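Local atomic coordinates of protease (Penicillium cyclopium, PDB entry 5Z6O), a protein that hydrolyses peptide bonds as a calcium-binding serine protease of the subtilisin family, probably cleaving casein, gelatin and type IV collagen. Residues A113-A118 with R143-A148; D147-V152 with A176-V181; V202-A207 with S251-I256. All blocks are in the same frame, centred on the assembly; numbering follows the deposited sequence. Where two conformers were deposited one is given.

Contact 1: residues A113-A118 with R143-A148; sequences AGMDWA and RAMNDA
The flat peptide group that starts at the carbonyl of Ala148 carries the methyl tip of Met115 on one face: Met115 CE lies 3.7 Å from Ala148 C, about 22° off the normal to the plane of that carbonyl group. The same CE also meets Ala148 CB at 4.0 Å. At the carbonyl oxygen a water donates to Ala148 O (3.0 Å) and also to the carboxylate of Asp116. That second half of the bridge holds for one of the two deposited Asp116 conformers and is to that extent doubtful. The third flat group, the guanidinium of Arg143, has Asp147 OD1 at its edge, almost exactly in its plane, with Arg143 NE giving a salt bridge of 2.9 Å. The N-H points at the oxygen at 166° and reaches its syn side, pairing the two charges one helical turn apart.

These segments belong to helices 108-124 and 143-154, neighbours packed beside the central parallel sheet of the subtilisin fold. Helix 143-154 forms the crossover of a right-handed beta-alpha-beta unit between the adjacent strands 131-135 and 157-162. Met115 also rests on Met135 of the first of these strands, so its side chain touches both the neighbouring helix and the sheet.

Between the helices the two thioethers meet through their sulfurs, Met115 SD and Met145 SD being 4.1 Å apart, and the side chains cross at about a right angle. Met115 runs outward from its helix until a bend at chi3 turns CE onto the carbonyl group of Ala148. In Met145, CG stands anti to the backbone N and the bend at chi2 (69°) brings SD toward helix 108-124, where the side chain also touches Asn108, Val111 and Ile112; the further bend at chi3 places only the methyl.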
loop_
_atom_site.group_PDB
_atom_site.type_symbol
_atom_site.label_atom_id
_atom_site.label_comp_id
_atom_site.label_asym_id
_atom_site.label_seq_id
_atom_site.Cartn_x
_atom_site.Cartn_y
_atom_site.Cartn_z
ATOM N N ALA A 113 0.823 8.296 16.942
ATOM C CA ALA A 113 2.124 8.029 17.568
ATOM C C ALA A 113 2.994 7.134 16.684
ATOM O O ALA A 113 4.212 7.350 16.574
ATOM C CB ALA A 113 1.915 7.393 18.953
ATOM N N GLY A 114 2.388 6.146 16.017
ATOM C CA GLY A 114 3.175 5.307 15.113
ATOM C C GLY A 114 3.650 6.059 13.881
ATOM O O GLY A 114 4.794 5.889 13.426
ATOM N N MET A 115 2.784 6.922 13.334
ATOM C CA MET A 115 3.177 7.747 12.189
ATOM C C MET A 115 4.338 8.661 12.540
ATOM O O MET A 115 5.297 8.803 11.754
ATOM C CB MET A 115 1.984 8.583 11.711
ATOM C CG MET A 115 0.801 7.729 11.293
ATOM S SD MET A 115 -0.706 8.673 11.065
ATOM C CE MET A 115 -0.226 9.653 9.668
ATOM N N ASP A 116 4.248 9.298 13.716
ATOM C CA ASP A 116 5.314 10.173 14.186
ATOM C C ASP A 116 6.626 9.411 14.356
ATOM O O ASP A 116 7.705 9.912 13.976
ATOM C CB ASP A 116 4.901 10.821 15.514
ATOM C CG ASP A 116 3.904 11.967 15.347
ATOM O OD1 ASP A 116 3.556 12.359 14.204
ATOM O OD2 ASP A 116 3.457 12.471 16.391
ATOM N N TRP A 117 6.558 8.203 14.935
ATOM C CA TRP A 117 7.765 7.388 15.081
ATOM C C TRP A 117 8.406 7.122 13.730
ATOM O O TRP A 117 9.637 7.227 13.569
ATOM C CB TRP A 117 7.434 6.069 15.777
ATOM C CG TRP A 117 8.635 5.203 15.930
ATOM C CD1 TRP A 117 9.456 5.117 17.023
ATOM C CD2 TRP A 117 9.186 4.314 14.936
ATOM N NE1 TRP A 117 10.495 4.232 16.764
ATOM C CE2 TRP A 117 10.349 3.724 15.494
ATOM C CE3 TRP A 117 8.812 3.964 13.640
ATOM C CZ2 TRP A 117 11.134 2.808 14.790
ATOM C CZ3 TRP A 117 9.597 3.032 12.936
ATOM C CH2 TRP A 117 10.744 2.475 13.515
ATOM N N ALA A 118 7.581 6.792 12.733
ATOM C CA ALA A 118 8.131 6.439 11.426
ATOM C C ALA A 118 8.815 7.630 10.762
ATOM O O ALA A 118 9.853 7.478 10.091
ATOM C CB ALA A 118 7.016 5.872 10.553
ATOM N N ARG A 143 -9.781 15.936 11.928
ATOM C CA ARG A 143 -8.791 16.936 11.538
ATOM C C ARG A 143 -7.396 16.533 12.020
ATOM O O ARG A 143 -6.415 16.688 11.285
ATOM C CB ARG A 143 -9.184 18.333 12.074
ATOM C CG ARG A 143 -8.128 19.420 11.853
ATOM C CD ARG A 143 -7.936 19.708 10.364
ATOM N NE ARG A 143 -6.847 20.664 10.183
ATOM C CZ ARG A 143 -7.012 21.987 10.144
ATOM N NH1 ARG A 143 -5.961 22.779 9.991
ATOM N NH2 ARG A 143 -8.227 22.533 10.304
ATOM N N ALA A 144 -7.294 15.987 13.221
ATOM C CA ALA A 144 -5.987 15.619 13.763
ATOM C C ALA A 144 -5.338 14.511 12.928
ATOM O O ALA A 144 -4.136 14.552 12.644
ATOM C CB ALA A 144 -6.120 15.154 15.207
ATOM N N MET A 145 -6.112 13.506 12.557
ATOM C CA MET A 145 -5.562 12.459 11.693
ATOM C C MET A 145 -5.153 13.012 10.325
ATOM O O MET A 145 -4.091 12.645 9.788
ATOM C CB MET A 145 -6.575 11.323 11.580
ATOM C CG MET A 145 -6.196 10.246 10.568
ATOM S SD MET A 145 -4.771 9.359 11.236
ATOM C CE MET A 145 -5.505 8.709 12.715
ATOM N N ASN A 146 -5.960 13.909 9.735
ATOM C CA ASN A 146 -5.580 14.508 8.462
ATOM C C ASN A 146 -4.321 15.355 8.583
ATOM O O ASN A 146 -3.466 15.324 7.691
ATOM C CB ASN A 146 -6.715 15.351 7.899
ATOM C CG ASN A 146 -7.782 14.516 7.226
ATOM O OD1 ASN A 146 -7.817 13.295 7.364
ATOM N ND2 ASN A 146 -8.630 15.165 6.460
ATOM N N ASP A 147 -4.180 16.123 9.682
ATOM C CA ASP A 147 -2.945 16.888 9.895
ATOM C C ASP A 147 -1.734 15.970 9.996
ATOM O O ASP A 147 -0.648 16.303 9.486
ATOM C CB ASP A 147 -3.007 17.708 11.181
ATOM C CG ASP A 147 -3.996 18.860 11.093
ATOM O OD1 ASP A 147 -4.397 19.223 9.969
ATOM O OD2 ASP A 147 -4.347 19.365 12.188
ATOM N N ALA A 148 -1.873 14.878 10.749
ATOM C CA ALA A 148 -0.751 13.955 10.910
ATOM C C ALA A 148 -0.338 13.371 9.563
ATOM O O ALA A 148 0.864 13.256 9.266
ATOM C CB ALA A 148 -1.129 12.844 11.878
HETATM O O HOH W 1 2.981 12.880 11.358
#

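Contact 2: residues D147-V152 with A176-V181; sequences DAAANV and ASAPNV. With CA (calcium ion), chain B.
Ala149 of helix 143-154 touches Val181 at the end of a type II beta turn, Ala178 to Val181, in the loop that leads into strand 182-187 of the subtilisin sheet. From CB, the Val181 side chain divides in two. CG1, set anti to the carbonyl carbon by chi1 of -63°, is the branch that reaches the helix and meets Ala149 CB at 3.9 Å. The side chain as a whole also lies on Leu159 and Val161 of strand 157-162, which places it between helix 143-154 and the sheet.

Ala149 CB has a second neighbour in the first residue of the turn, Ala178, whose CB is 3.8 Å away; one methyl thus receives both ends of the turn. Its middle is met by Ala150, whose CB lies 3.9 Å from Pro179 O and 4.1 Å from Pro179 CD. With small residues on the helix, the two backbones come close, Ala150 CA and Pro179 CA being 5.6 Å apart. Asn180 takes the positive phi (73°) characteristic of the third position of a type II turn.

The turn also serves the calcium ion: Val181 O binds it directly, and Asn180 N donates to one of the metal-bound waters. On the helix side, a different water accepts from Asn180 ND2 at 2.7 Å and donates to Ala150 O at 3.0 Å.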
loop_
_atom_site.group_PDB
_atom_site.type_symbol
_atom_site.label_atom_id
_atom_site.label_comp_id
_atom_site.label_asym_id
_atom_site.label_seq_id
_atom_site.Cartn_x
_atom_site.Cartn_y
_atom_site.Cartn_z
ATOM N N ASP A 147 -4.180 16.123 9.682
ATOM C CA ASP A 147 -2.945 16.888 9.895
ATOM C C ASP A 147 -1.734 15.970 9.996
ATOM O O ASP A 147 -0.648 16.303 9.486
ATOM C CB ASP A 147 -3.007 17.708 11.181
ATOM C CG ASP A 147 -3.996 18.860 11.093
ATOM O OD1 ASP A 147 -4.397 19.223 9.969
ATOM O OD2 ASP A 147 -4.347 19.365 12.188
ATOM N N ALA A 148 -1.873 14.878 10.749
ATOM C CA ALA A 148 -0.751 13.955 10.910
ATOM C C ALA A 148 -0.338 13.371 9.563
ATOM O O ALA A 148 0.864 13.256 9.266
ATOM C CB ALA A 148 -1.129 12.844 11.878
ATOM N N ALA A 149 -1.321 12.969 8.756
ATOM C CA ALA A 149 -1.014 12.423 7.424
ATOM C C ALA A 149 -0.317 13.450 6.537
ATOM O O ALA A 149 0.671 13.136 5.826
ATOM C CB ALA A 149 -2.287 11.929 6.752
ATOM N N ALA A 150 -0.834 14.688 6.534
ATOM C CA ALA A 150 -0.197 15.725 5.733
ATOM C C ALA A 150 1.228 15.962 6.199
ATOM O O ALA A 150 2.113 16.230 5.388
ATOM C CB ALA A 150 -0.992 17.039 5.783
ATOM N N ASN A 151 1.467 15.885 7.506
ATOM C CA ASN A 151 2.821 16.070 8.005
ATOM C C ASN A 151 3.753 14.953 7.535
ATOM O O ASN A 151 4.946 15.194 7.294
ATOM C CB ASN A 151 2.803 16.136 9.530
ATOM C CG ASN A 151 4.173 16.374 10.102
ATOM O OD1 ASN A 151 4.764 17.428 9.872
ATOM N ND2 ASN A 151 4.705 15.389 10.823
ATOM N N VAL A 152 3.258 13.711 7.470
ATOM C CA VAL A 152 4.096 12.630 6.931
ATOM C C VAL A 152 4.607 13.015 5.553
ATOM O O VAL A 152 5.803 12.866 5.242
ATOM C CB VAL A 152 3.307 11.301 6.881
ATOM C CG1 VAL A 152 4.087 10.173 6.126
ATOM C CG2 VAL A 152 2.984 10.853 8.281
ATOM N N ALA A 176 -8.124 9.250 4.412
ATOM C CA ALA A 176 -8.354 9.262 2.965
ATOM C C ALA A 176 -8.551 10.668 2.422
ATOM O O ALA A 176 -8.184 10.946 1.271
ATOM C CB ALA A 176 -9.572 8.413 2.614
ATOM N N SER A 177 -9.147 11.566 3.219
ATOM C CA SER A 177 -9.452 12.915 2.765
ATOM C C SER A 177 -8.308 13.888 2.991
ATOM O O SER A 177 -8.464 15.073 2.685
ATOM C CB SER A 177 -10.724 13.438 3.472
ATOM O OG SER A 177 -10.524 13.443 4.860
ATOM N N ALA A 178 -7.166 13.424 3.499
ATOM C CA ALA A 178 -6.107 14.332 3.922
ATOM C C ALA A 178 -5.382 14.956 2.738
ATOM O O ALA A 178 -5.319 14.364 1.652
ATOM C CB ALA A 178 -5.080 13.600 4.794
ATOM N N PRO A 179 -4.762 16.127 2.953
ATOM C CA PRO A 179 -4.032 16.794 1.864
ATOM C C PRO A 179 -2.810 15.989 1.437
ATOM O O PRO A 179 -2.018 15.548 2.274
ATOM C CB PRO A 179 -3.620 18.140 2.479
ATOM C CG PRO A 179 -4.466 18.296 3.731
ATOM C CD PRO A 179 -4.734 16.920 4.206
ATOM N N ASN A 180 -2.669 15.797 0.124
ATOM C CA ASN A 180 -1.450 15.296 -0.508
ATOM C C ASN A 180 -1.157 13.823 -0.297
ATOM O O ASN A 180 -0.030 13.404 -0.637
ATOM C CB ASN A 180 -0.222 16.077 -0.021
ATOM C CG ASN A 180 -0.376 17.557 -0.261
ATOM O OD1 ASN A 180 -0.682 17.976 -1.384
ATOM N ND2 ASN A 180 -0.212 18.353 0.789
ATOM N N VAL A 181 -2.078 13.036 0.262
ATOM C CA VAL A 181 -1.871 11.590 0.352
ATOM C C VAL A 181 -2.320 10.979 -0.949
ATOM O O VAL A 181 -2.959 11.644 -1.765
ATOM C CB VAL A 181 -2.633 10.961 1.537
ATOM C CG1 VAL A 181 -2.128 11.517 2.858
ATOM C CG2 VAL A 181 -4.127 11.176 1.396
HETATM CA CA CA B . -4.402 12.826 -3.538
HETATM O O HOH W 2 1.483 17.609 2.817
HETATM O O HOH W 3 -4.519 14.815 -1.804
HETATM O O HOH W 4 -2.173 13.395 -4.081
HETATM O O HOH W 5 -6.495 13.236 -4.266
HETATM O O HOH W 6 -5.928 12.195 -1.936
HETATM O O HOH W 7 -4.739 14.718 -4.995
#

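Contact 3: residues V202-A207 with S251-I256; sequences VVDLYA and SACARI. With CA (calcium ion), chain B.
The calcium site and the disulfide of this subtilase meet where Asp204, on the segment that runs into an outermost strand of the sheet, faces Cys253 on helix 249-259. Both carboxylate oxygens grip the calcium ion, Asp204 OD1 at 2.6 Å and Asp204 OD2 at 2.4 Å, a bidentate hold. Cys253 SG sits over one face of this carboxylate: it is 3.7 Å from Asp204 CG, only about 9° off the plane normal, and equally far from the two oxygens. With SG anti to the backbone N (chi1 -169°) the sulfur lies over the carboxylate; it is also bonded to Cys182, next in the chain to the calcium ligand Val181.

One residue on, the contact turns apolar. Leu205 CD1 presses on Ile256 CG2 at 3.6 Å while Leu205 CD2 lies at 3.9 Å from the same methyl, the side chains crossing at about a right angle.

The chemistry is therefore divided. The metal, helped by the amide of Thr183 donating to Asp204 OD2, would keep the carboxylate ionised, whereas the sulfur over its face adds packing and no formal charge.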
loop_
_atom_site.group_PDB
_atom_site.type_symbol
_atom_site.label_atom_id
_atom_site.label_comp_id
_atom_site.label_asym_id
_atom_site.label_seq_id
_atom_site.Cartn_x
_atom_site.Cartn_y
_atom_site.Cartn_z
ATOM N N VAL A 202 -11.628 12.597 -4.170
ATOM C CA VAL A 202 -10.341 12.509 -3.477
ATOM C C VAL A 202 -9.571 11.254 -3.857
ATOM O O VAL A 202 -8.396 11.147 -3.510
ATOM C CB VAL A 202 -10.441 12.518 -1.939
ATOM C CG1 VAL A 202 -11.037 13.807 -1.475
ATOM C CG2 VAL A 202 -11.239 11.341 -1.411
ATOM N N VAL A 203 -10.204 10.300 -4.543
ATOM C CA VAL A 203 -9.498 9.089 -4.953
ATOM C C VAL A 203 -8.515 9.424 -6.068
ATOM O O VAL A 203 -8.882 10.014 -7.090
ATOM C CB VAL A 203 -10.504 8.010 -5.381
ATOM C CG1 VAL A 203 -9.788 6.831 -6.069
ATOM C CG2 VAL A 203 -11.248 7.504 -4.169
ATOM N N ASP A 204 -7.257 9.024 -5.892
ATOM C CA ASP A 204 -6.246 9.301 -6.899
ATOM C C ASP A 204 -6.225 8.228 -7.985
ATOM O O ASP A 204 -5.996 8.538 -9.169
ATOM C CB ASP A 204 -4.865 9.405 -6.230
ATOM C CG ASP A 204 -4.767 10.635 -5.332
ATOM O OD1 ASP A 204 -4.733 11.746 -5.900
ATOM O OD2 ASP A 204 -4.832 10.514 -4.092
ATOM N N LEU A 205 -6.431 6.962 -7.610
ATOM C CA LEU A 205 -6.491 5.882 -8.609
ATOM C C LEU A 205 -7.003 4.602 -7.949
ATOM O O LEU A 205 -7.169 4.524 -6.730
ATOM C CB LEU A 205 -5.134 5.628 -9.279
ATOM C CG LEU A 205 -4.048 5.047 -8.402
ATOM C CD1 LEU A 205 -3.062 4.231 -9.283
ATOM C CD2 LEU A 205 -3.233 6.156 -7.717
ATOM N N TYR A 206 -7.247 3.601 -8.788
ATOM C CA TYR A 206 -7.628 2.243 -8.404
ATOM C C TYR A 206 -6.405 1.345 -8.389
ATOM O O TYR A 206 -5.463 1.540 -9.163
ATOM C CB TYR A 206 -8.641 1.618 -9.401
ATOM C CG TYR A 206 -10.076 2.086 -9.184
ATOM C CD1 TYR A 206 -10.514 3.347 -9.654
ATOM C CD2 TYR A 206 -10.986 1.272 -8.486
ATOM C CE1 TYR A 206 -11.842 3.777 -9.412
ATOM C CE2 TYR A 206 -12.308 1.681 -8.255
ATOM C CZ TYR A 206 -12.723 2.916 -8.721
ATOM O OH TYR A 206 -14.032 3.256 -8.470
ATOM N N ALA A 207 -6.475 0.306 -7.553
ATOM C CA ALA A 207 -5.512 -0.782 -7.609
ATOM C C ALA A 207 -6.246 -2.042 -7.224
ATOM O O ALA A 207 -7.313 -1.965 -6.597
ATOM C CB ALA A 207 -4.326 -0.534 -6.660
ATOM N N SER A 251 6.559 13.670 -5.474
ATOM C CA SER A 251 6.072 13.566 -6.849
ATOM C C SER A 251 5.536 12.176 -7.199
ATOM O O SER A 251 5.071 11.960 -8.336
ATOM C CB SER A 251 7.198 13.952 -7.832
ATOM O OG SER A 251 7.458 15.368 -7.773
ATOM N N ALA A 252 5.626 11.220 -6.265
ATOM C CA ALA A 252 5.369 9.829 -6.623
ATOM C C ALA A 252 3.887 9.592 -6.910
ATOM O O ALA A 252 3.541 8.831 -7.821
ATOM C CB ALA A 252 5.892 8.919 -5.514
ATOM N N CYS A 253 2.977 10.229 -6.154
ATOM C CA CYS A 253 1.568 9.978 -6.465
ATOM C C CYS A 253 1.249 10.509 -7.848
ATOM O O CYS A 253 0.585 9.835 -8.652
ATOM C CB CYS A 253 0.661 10.616 -5.396
ATOM S SG CYS A 253 -1.078 10.108 -5.504
ATOM N N ALA A 254 1.780 11.701 -8.172
ATOM C CA ALA A 254 1.465 12.281 -9.476
ATOM C C ALA A 254 2.048 11.439 -10.609
ATOM O O ALA A 254 1.407 11.282 -11.663
ATOM C CB ALA A 254 1.995 13.718 -9.562
ATOM N N ARG A 255 3.228 10.862 -10.389
ATOM C CA ARG A 255 3.847 10.022 -11.412
ATOM C C ARG A 255 3.069 8.714 -11.608
ATOM O O ARG A 255 2.877 8.253 -12.742
ATOM C CB ARG A 255 5.291 9.735 -11.019
ATOM C CG ARG A 255 6.025 8.768 -11.954
ATOM C CD ARG A 255 6.104 9.307 -13.380
ATOM N NE ARG A 255 6.910 8.389 -14.169
ATOM C CZ ARG A 255 6.838 8.281 -15.483
ATOM N NH1 ARG A 255 7.606 7.394 -16.108
ATOM N NH2 ARG A 255 5.989 9.049 -16.159
ATOM N N ILE A 256 2.613 8.104 -10.512
ATOM C CA ILE A 256 1.770 6.912 -10.622
ATOM C C ILE A 256 0.472 7.235 -11.352
ATOM O O ILE A 256 0.014 6.461 -12.200
ATOM C CB ILE A 256 1.514 6.327 -9.227
ATOM C CG1 ILE A 256 2.791 5.671 -8.735
ATOM C CG2 ILE A 256 0.320 5.356 -9.217
ATOM C CD1 ILE A 256 2.793 5.485 -7.211
HETATM CA CA CA B . -4.402 12.826 -3.538
HETATM O O HOH W 5 -6.495 13.236 -4.266
HETATM O O HOH W 6 -5.928 12.195 -1.936
HETATM O O HOH W 4 -2.173 13.395 -4.081
HETATM O O HOH W 3 -4.519 14.815 -1.804
HETATM O O HOH W 7 -4.739 14.718 -4.995
#

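Contacts 1 and 2 use overlapping parts of helix 143-154, Met145 and Ala148 in contact 1, Ala149 and Ala150 in contact 2, and their centres are 8 Å apart. Met115 CE joins them directly, lying 3.7 Å from Val152 CG2. Contact 2 passes to contact 3, 14 Å away between centres, through the calcium ion: Val181 O and Asp204 OD2 are both ligands, 3.2 Å from each other, and with Asp204 OD1 and five waters they make the eight ligand atoms. Contacts 1 and 3 do not touch, their nearest atoms being about 8 Å apart. None of the three enters the inhibitor pocket; the side chains of Met145 and Val181 lie about 11 and 12 Å from the bound phenylmethanesulfonic acid.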